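Side-chain contacts in metallo-beta-lactamase (Simiduia agarivorans, PDB 6MFI), which probably hydrolyses beta-lactam antibiotics as a B3-type metallo-beta-lactamase, using two zinc ions held in its active site: residues Phe50-Leu53 with Gly54-Tyr58; Arg90-Ile93 with Ala94-Gly97; Thr280-Ser283 with Ala284-Ala287. One frame throughout, in Å; residues are numbered along the deposited sequence.

Contact 1 of 3, residues Phe50-Leu53 with Gly54-Tyr58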
loop_
_atom_site.group_PDB
_atom_site.type_symbol
_atom_site.label_atom_id
_atom_site.label_comp_id
_atom_site.label_asym_id
_atom_site.label_seq_id
_atom_site.Cartn_x
_atom_site.Cartn_y
_atom_site.Cartn_z
ATOM N N PHE A 50 -9.704 6.185 -10.541
ATOM C CA PHE A 50 -9.083 6.858 -11.671
ATOM C C PHE A 50 -7.872 6.063 -12.134
ATOM O O PHE A 50 -7.325 5.235 -11.401
ATOM C CB PHE A 50 -8.683 8.301 -11.329
ATOM C CG PHE A 50 -7.699 8.415 -10.198
ATOM C CD1 PHE A 50 -6.337 8.448 -10.448
ATOM C CD2 PHE A 50 -8.137 8.510 -8.888
ATOM C CE1 PHE A 50 -5.429 8.558 -9.412
ATOM C CE2 PHE A 50 -7.235 8.623 -7.848
ATOM C CZ PHE A 50 -5.880 8.647 -8.111
ATOM N N ARG A 51 -7.462 6.331 -13.371
ATOM C CA ARG A 51 -6.315 5.659 -13.962
ATOM C C ARG A 51 -5.027 6.363 -13.557
ATOM O O ARG A 51 -4.897 7.581 -13.719
ATOM C CB ARG A 51 -6.447 5.629 -15.485
ATOM C CG ARG A 51 -5.130 5.468 -16.226
ATOM C CD ARG A 51 -5.343 5.534 -17.726
ATOM N NE ARG A 51 -6.166 4.428 -18.208
ATOM C CZ ARG A 51 -5.716 3.448 -18.987
ATOM N NH1 ARG A 51 -4.450 3.439 -19.377
ATOM N NH2 ARG A 51 -6.534 2.481 -19.376
ATOM N N VAL A 52 -4.077 5.596 -13.026
ATOM C CA VAL A 52 -2.771 6.151 -12.686
ATOM C C VAL A 52 -1.890 6.240 -13.927
ATOM O O VAL A 52 -1.478 7.329 -14.342
ATOM C CB VAL A 52 -2.101 5.318 -11.578
ATOM C CG1 VAL A 52 -0.712 5.855 -11.275
ATOM C CG2 VAL A 52 -2.964 5.315 -10.322
ATOM N N LEU A 53 -1.598 5.091 -14.540
ATOM C CA LEU A 53 -0.800 5.032 -15.759
ATOM C C LEU A 53 -0.912 3.655 -16.403
ATOM O O LEU A 53 -0.630 2.638 -15.760
ATOM C CB LEU A 53 0.665 5.367 -15.463
ATOM C CG LEU A 53 1.511 5.806 -16.660
ATOM C CD1 LEU A 53 2.515 6.868 -16.244
ATOM C CD2 LEU A 53 2.220 4.619 -17.298
ATOM N N GLY A 54 -1.321 3.614 -17.671
ATOM C CA GLY A 54 -1.467 2.362 -18.391
ATOM C C GLY A 54 -2.457 1.393 -17.772
ATOM O O GLY A 54 -3.652 1.684 -17.677
ATOM N N ASN A 55 -1.966 0.231 -17.350
ATOM C CA ASN A 55 -2.803 -0.809 -16.773
ATOM C C ASN A 55 -3.034 -0.629 -15.280
ATOM O O ASN A 55 -3.711 -1.462 -14.671
ATOM C CB ASN A 55 -2.183 -2.188 -17.033
ATOM C CG ASN A 55 -0.834 -2.359 -16.356
ATOM O OD1 ASN A 55 -0.168 -1.380 -16.008
ATOM N ND2 ASN A 55 -0.426 -3.606 -16.161
ATOM N N THR A 56 -2.499 0.430 -14.679
ATOM C CA THR A 56 -2.568 0.636 -13.237
ATOM C C THR A 56 -3.646 1.663 -12.914
ATOM O O THR A 56 -3.698 2.731 -13.532
ATOM C CB THR A 56 -1.214 1.096 -12.692
ATOM O OG1 THR A 56 -0.246 0.057 -12.883
ATOM C CG2 THR A 56 -1.313 1.421 -11.210
ATOM N N TYR A 57 -4.501 1.338 -11.943
ATOM C CA TYR A 57 -5.602 2.203 -11.547
ATOM C C TYR A 57 -5.622 2.369 -10.035
ATOM O O TYR A 57 -5.132 1.515 -9.290
ATOM C CB TYR A 57 -6.959 1.647 -12.007
ATOM C CG TYR A 57 -7.084 1.443 -13.499
ATOM C CD1 TYR A 57 -6.605 0.288 -14.105
ATOM C CD2 TYR A 57 -7.692 2.400 -14.301
ATOM C CE1 TYR A 57 -6.721 0.097 -15.469
ATOM C CE2 TYR A 57 -7.811 2.218 -15.664
ATOM C CZ TYR A 57 -7.325 1.065 -16.243
ATOM O OH TYR A 57 -7.442 0.879 -17.601
ATOM N N TYR A 58 -6.201 3.480 -9.591
ATOM C CA TYR A 58 -6.479 3.724 -8.182
ATOM C C TYR A 58 -7.937 3.368 -7.919
ATOM O O TYR A 58 -8.839 3.952 -8.530
ATOM C CB TYR A 58 -6.200 5.181 -7.814
ATOM C CG TYR A 58 -6.419 5.517 -6.353
ATOM C CD1 TYR A 58 -7.682 5.850 -5.875
ATOM C CD2 TYR A 58 -5.362 5.512 -5.454
ATOM C CE1 TYR A 58 -7.885 6.160 -4.543
ATOM C CE2 TYR A 58 -5.555 5.822 -4.122
ATOM C CZ TYR A 58 -6.818 6.144 -3.671
ATOM O OH TYR A 58 -7.012 6.452 -2.342
HETATM O O HOH W 1 -2.222 5.442 -19.280
#

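Contact 2 of 3, residues Arg90-Ile93 with Ala94-Gly97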
loop_
_atom_site.group_PDB
_atom_site.type_symbol
_atom_site.label_atom_id
_atom_site.label_comp_id
_atom_site.label_asym_id
_atom_site.label_seq_id
_atom_site.Cartn_x
_atom_site.Cartn_y
_atom_site.Cartn_z
ATOM N N ARG A 90 -14.589 -2.582 -4.047
ATOM C CA ARG A 90 -15.405 -3.427 -4.914
ATOM C C ARG A 90 -16.226 -2.586 -5.882
ATOM O O ARG A 90 -16.330 -2.914 -7.070
ATOM C CB ARG A 90 -16.324 -4.306 -4.067
ATOM C CG ARG A 90 -15.971 -5.778 -4.070
ATOM C CD ARG A 90 -17.130 -6.614 -3.553
ATOM N NE ARG A 90 -17.495 -6.269 -2.181
ATOM C CZ ARG A 90 -18.611 -5.628 -1.843
ATOM N NH1 ARG A 90 -19.476 -5.262 -2.778
ATOM N NH2 ARG A 90 -18.863 -5.354 -0.570
ATOM N N ASP A 91 -16.821 -1.498 -5.391
ATOM C CA ASP A 91 -17.580 -0.619 -6.269
ATOM C C ASP A 91 -16.680 0.037 -7.306
ATOM O O ASP A 91 -17.043 0.121 -8.481
ATOM C CB ASP A 91 -18.308 0.441 -5.443
ATOM C CG ASP A 91 -19.344 1.198 -6.246
ATOM O OD1 ASP A 91 -20.043 0.584 -7.076
ATOM O OD2 ASP A 91 -19.450 2.427 -6.046
ATOM N N ASN A 92 -15.489 0.485 -6.901
ATOM C CA ASN A 92 -14.621 1.217 -7.822
ATOM C C ASN A 92 -14.107 0.319 -8.942
ATOM O O ASN A 92 -13.938 0.774 -10.080
ATOM C CB ASN A 92 -13.453 1.845 -7.058
ATOM C CG ASN A 92 -13.844 3.123 -6.351
ATOM O OD1 ASN A 92 -14.914 3.681 -6.602
ATOM N ND2 ASN A 92 -12.985 3.590 -5.453
ATOM N N ILE A 93 -13.844 -0.953 -8.639
ATOM C CA ILE A 93 -13.418 -1.890 -9.675
ATOM C C ILE A 93 -14.524 -2.076 -10.706
ATOM O O ILE A 93 -14.264 -2.143 -11.915
ATOM C CB ILE A 93 -12.994 -3.230 -9.044
ATOM C CG1 ILE A 93 -11.750 -3.039 -8.174
ATOM C CG2 ILE A 93 -12.736 -4.279 -10.118
ATOM C CD1 ILE A 93 -11.326 -4.288 -7.431
ATOM N N ALA A 94 -15.776 -2.150 -10.248
ATOM C CA ALA A 94 -16.895 -2.285 -11.171
ATOM C C ALA A 94 -17.129 -1.006 -11.966
ATOM O O ALA A 94 -17.558 -1.070 -13.124
ATOM C CB ALA A 94 -18.161 -2.677 -10.408
ATOM N N ARG A 95 -16.855 0.157 -11.368
ATOM C CA ARG A 95 -17.018 1.418 -12.087
ATOM C C ARG A 95 -16.094 1.486 -13.295
ATOM O O ARG A 95 -16.474 2.007 -14.351
ATOM C CB ARG A 95 -16.761 2.597 -11.150
ATOM C CG ARG A 95 -17.818 2.782 -10.078
ATOM C CD ARG A 95 -17.480 3.943 -9.156
ATOM N NE ARG A 95 -17.446 5.219 -9.863
ATOM C CZ ARG A 95 -17.564 6.404 -9.272
ATOM N NH1 ARG A 95 -17.726 6.477 -7.959
ATOM N NH2 ARG A 95 -17.521 7.516 -9.993
ATOM N N LEU A 96 -14.873 0.966 -13.159
ATOM C CA LEU A 96 -13.941 0.930 -14.278
ATOM C C LEU A 96 -14.306 -0.124 -15.313
ATOM O O LEU A 96 -13.745 -0.107 -16.413
ATOM C CB LEU A 96 -12.522 0.679 -13.767
ATOM C CG LEU A 96 -11.874 1.801 -12.955
ATOM C CD1 LEU A 96 -10.698 1.266 -12.157
ATOM C CD2 LEU A 96 -11.437 2.939 -13.863
ATOM N N GLY A 97 -15.226 -1.031 -14.993
ATOM C CA GLY A 97 -15.629 -2.071 -15.914
ATOM C C GLY A 97 -14.883 -3.377 -15.780
ATOM O O GLY A 97 -15.010 -4.236 -16.662
HETATM O O HOH W 2 -17.229 4.271 -5.945
#

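Contact 3 of 3, residues Thr280-Ser283 with Ala284-Ala287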
loop_
_atom_site.group_PDB
_atom_site.type_symbol
_atom_site.label_atom_id
_atom_site.label_comp_id
_atom_site.label_asym_id
_atom_site.label_seq_id
_atom_site.Cartn_x
_atom_site.Cartn_y
_atom_site.Cartn_z
ATOM N N THR A 280 14.035 9.634 2.313
ATOM C CA THR A 280 14.791 10.602 3.102
ATOM C C THR A 280 13.886 11.337 4.081
ATOM O O THR A 280 14.303 11.659 5.201
ATOM C CB THR A 280 15.504 11.591 2.179
ATOM O OG1 THR A 280 16.237 10.871 1.180
ATOM C CG2 THR A 280 16.468 12.463 2.972
ATOM N N GLY A 281 12.643 11.607 3.682
ATOM C CA GLY A 281 11.699 12.217 4.603
ATOM C C GLY A 281 11.327 11.292 5.746
ATOM O O GLY A 281 11.115 11.742 6.877
ATOM N N ILE A 282 11.241 9.989 5.471
ATOM C CA ILE A 282 10.975 9.023 6.531
ATOM C C ILE A 282 12.163 8.935 7.480
ATOM O O ILE A 282 11.995 8.871 8.704
ATOM C CB ILE A 282 10.627 7.649 5.930
ATOM C CG1 ILE A 282 9.373 7.745 5.058
ATOM C CG2 ILE A 282 10.436 6.622 7.032
ATOM C CD1 ILE A 282 8.113 8.065 5.829
ATOM N N SER A 283 13.382 8.932 6.933
ATOM C CA SER A 283 14.572 8.921 7.776
ATOM C C SER A 283 14.664 10.179 8.626
ATOM O O SER A 283 15.177 10.135 9.750
ATOM C CB SER A 283 15.826 8.768 6.916
ATOM O OG SER A 283 15.813 7.541 6.209
ATOM N N ALA A 284 14.179 11.310 8.108
ATOM C CA ALA A 284 14.127 12.521 8.917
ATOM C C ALA A 284 13.114 12.380 10.044
ATOM O O ALA A 284 13.406 12.726 11.194
ATOM C CB ALA A 284 13.796 13.729 8.040
ATOM N N ARG A 285 11.921 11.862 9.739
ATOM C CA ARG A 285 10.924 11.631 10.782
ATOM C C ARG A 285 11.409 10.595 11.788
ATOM O O ARG A 285 11.129 10.708 12.987
ATOM C CB ARG A 285 9.600 11.191 10.158
ATOM C CG ARG A 285 8.876 12.280 9.389
ATOM C CD ARG A 285 7.584 11.751 8.791
ATOM N NE ARG A 285 6.702 11.183 9.807
ATOM C CZ ARG A 285 5.625 10.454 9.538
ATOM N NH1 ARG A 285 5.293 10.195 8.281
ATOM N NH2 ARG A 285 4.880 9.979 10.527
ATOM N N LEU A 286 12.134 9.577 11.319
ATOM C CA LEU A 286 12.658 8.562 12.226
ATOM C C LEU A 286 13.729 9.142 13.142
ATOM O O LEU A 286 13.786 8.804 14.330
ATOM C CB LEU A 286 13.210 7.383 11.425
ATOM C CG LEU A 286 14.019 6.326 12.181
ATOM C CD1 LEU A 286 13.185 5.691 13.282
ATOM C CD2 LEU A 286 14.538 5.268 11.219
ATOM N N ALA A 287 14.582 10.021 12.609
ATOM C CA ALA A 287 15.607 10.650 13.435
ATOM C C ALA A 287 14.983 11.540 14.503
ATOM O O ALA A 287 15.475 11.602 15.636
ATOM C CB ALA A 287 16.572 11.449 12.558
#

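Contact 1 of 3, residues Phe50-Leu53 with Gly54-Tyr58
The ring of Phe-50 overlaps the base of Tyr-58: Tyr-58 CB sits over one face, 3.7 Å from the Phe-50 ring centroid, a CH-pi contact displaced toward the rim. The two rings are near parallel (14°) but slid apart, meeting at Phe-50 CE2 and Tyr-58 CD1, 3.4 Å. Phe-50 has CG between its backbone N and carbonyl carbon (chi1 60°), which swings the ring across the hairpin, over CB of Tyr-58. Both residues form an antiparallel hydrogen-bonded pair, Tyr-58 N to Phe-50 O being 2.8 Å. Further on, Val-52 and Leu-53 both face Thr-56, a classic beta bulge; Val-52 N reaches Thr-56 O at 2.9 Å and Leu-53 N adds a weak bond. A type II' turn closes the hairpin, with Gly-54 at positive phi. On the face of Arg-51 and Tyr-57, the guanidinium stands nearly perpendicular to the tyrosine ring (82°), and a water joins Arg-51 NH1 to Gly-54 N. Strand 50-53 is outermost in its sheet, while strand 56-58 pairs with 67-71; Phe-50 and Tyr-58 pack against Trp-33 and helix 259-265, and Val-52 and Thr-56 meet Leu-208 of strand 206-210.

Contact 2 of 3, residues Arg90-Ile93 with Ala94-Gly97
The last turns of helix 85-95 are laced by i to i+4 backbone bonds, Arg-95 N to Asp-91 O at 2.9 Å and Leu-96 N to Asn-92 O at 3.2 Å, with a weak one from Ala-94 N to Arg-90 O. Over this frame Arg-95 runs beside Asn-92, both side chains pointing the same way, and brings its CD to 3.6 Å from Asn-92 OD1. Its CG lies against the carbonyl of the preceding turn, 3.2 Å from Asp-91 O, and the bend at chi3 (63°) then turns the guanidinium so that its plane stands 68° from the Asn-92 amide. Polar coupling passes through one water: it donates to Asp-91 OD2 and to Asn-92 OD1 and accepts from Arg-95 NH1 at 3.0 Å, lying in the guanidinium plane at its edge. The acid and the base therefore meet through solvent, Asp-91 OD2 and Arg-95 NH1 being 4.8 Å apart. The helix links strands 74-78 and 103-107 in a beta-alpha-beta unit and finishes in a Schellman motif, where Gly-97 takes positive phi (93°) and its N bonds to Ala-94 O at 3.0 Å. Leu-96 folds its CG to 3.7 Å from Asn-92 O, and its side chain also touches Val-59. The amide nitrogen of buried Asn-92 is gripped by two carbonyls, Gly-47 O and Val-59 O, which ties the helix to the chain on both sides of the hairpin 50-58; Pro-49 lies against both Asn-92 and Arg-95.

Contact 3 of 3, residues Thr280-Ser283 with Ala284-Ala287
Two successive turns in the middle of the C-terminal helix 274-291 make this contact, four i to i+4 bonds joining residues 280-283 to 284-287. Leu-286 N to Ile-282 O is 2.7 Å and Ala-287 N to Ser-283 O 2.9 Å. Ala-284 N to Thr-280 O and Arg-285 N to Gly-281 O complete the series. The side chains of the second turn rest on carbonyls of the first: Leu-286 CB is 3.3 Å from Ile-282 O, Ala-287 CB is 3.4 Å from Ser-283 O, and Ala-284 CB touches the oxygens of both Thr-280 and Gly-281. Arg-285 starts in the same manner, its CG 3.4 Å from Gly-281 O, and then leads away from the helix; the bend at chi3 (57°) leaves NH1 4.3 Å from Ile-282 CD1, a loose contact of the cationic group with a methyl, oblique to the guanidinium. Its side chain also touches Ser-215 and Pro-216 and comes to about 7 Å from that of the zinc ligand His-188. The hydroxyls of Thr-280 and Ser-283 turn back along the helix, hydrogen-bonding to the carbonyls of Arg-276 and Ala-279. Buried Ile-282 and Leu-286, one turn apart, face helix 228-242, where Ile-282 meets Tyr-234 and Leu-238 and Leu-286 meets Arg-235, while Ala-284 and Ala-287 are exposed. Such a division into a buried and an exposed side is typical of an amphipathic surface helix.

From the N terminus the three contacts follow in series, none crossing or enclosing another, and each is local. Contact 1 closes the tight hairpin at the edge of the seven-stranded sheet. Contact 2 follows at the end of helix 85-95, which connects the neighbouring parallel strands 74-78 and 103-107 of that same sheet, and the two touch where Tyr-57 CB meets Leu-96 CD1 at 3.8 Å, so the hairpin and the helix end pack together. Contact 3 comes near the C terminus, in a helix packed on helix 228-242, with its nearest atoms about 17 Å from contact 1 and about 24 Å from contact 2; contacts 2 and 3 lie on opposite sides of the chain's centre.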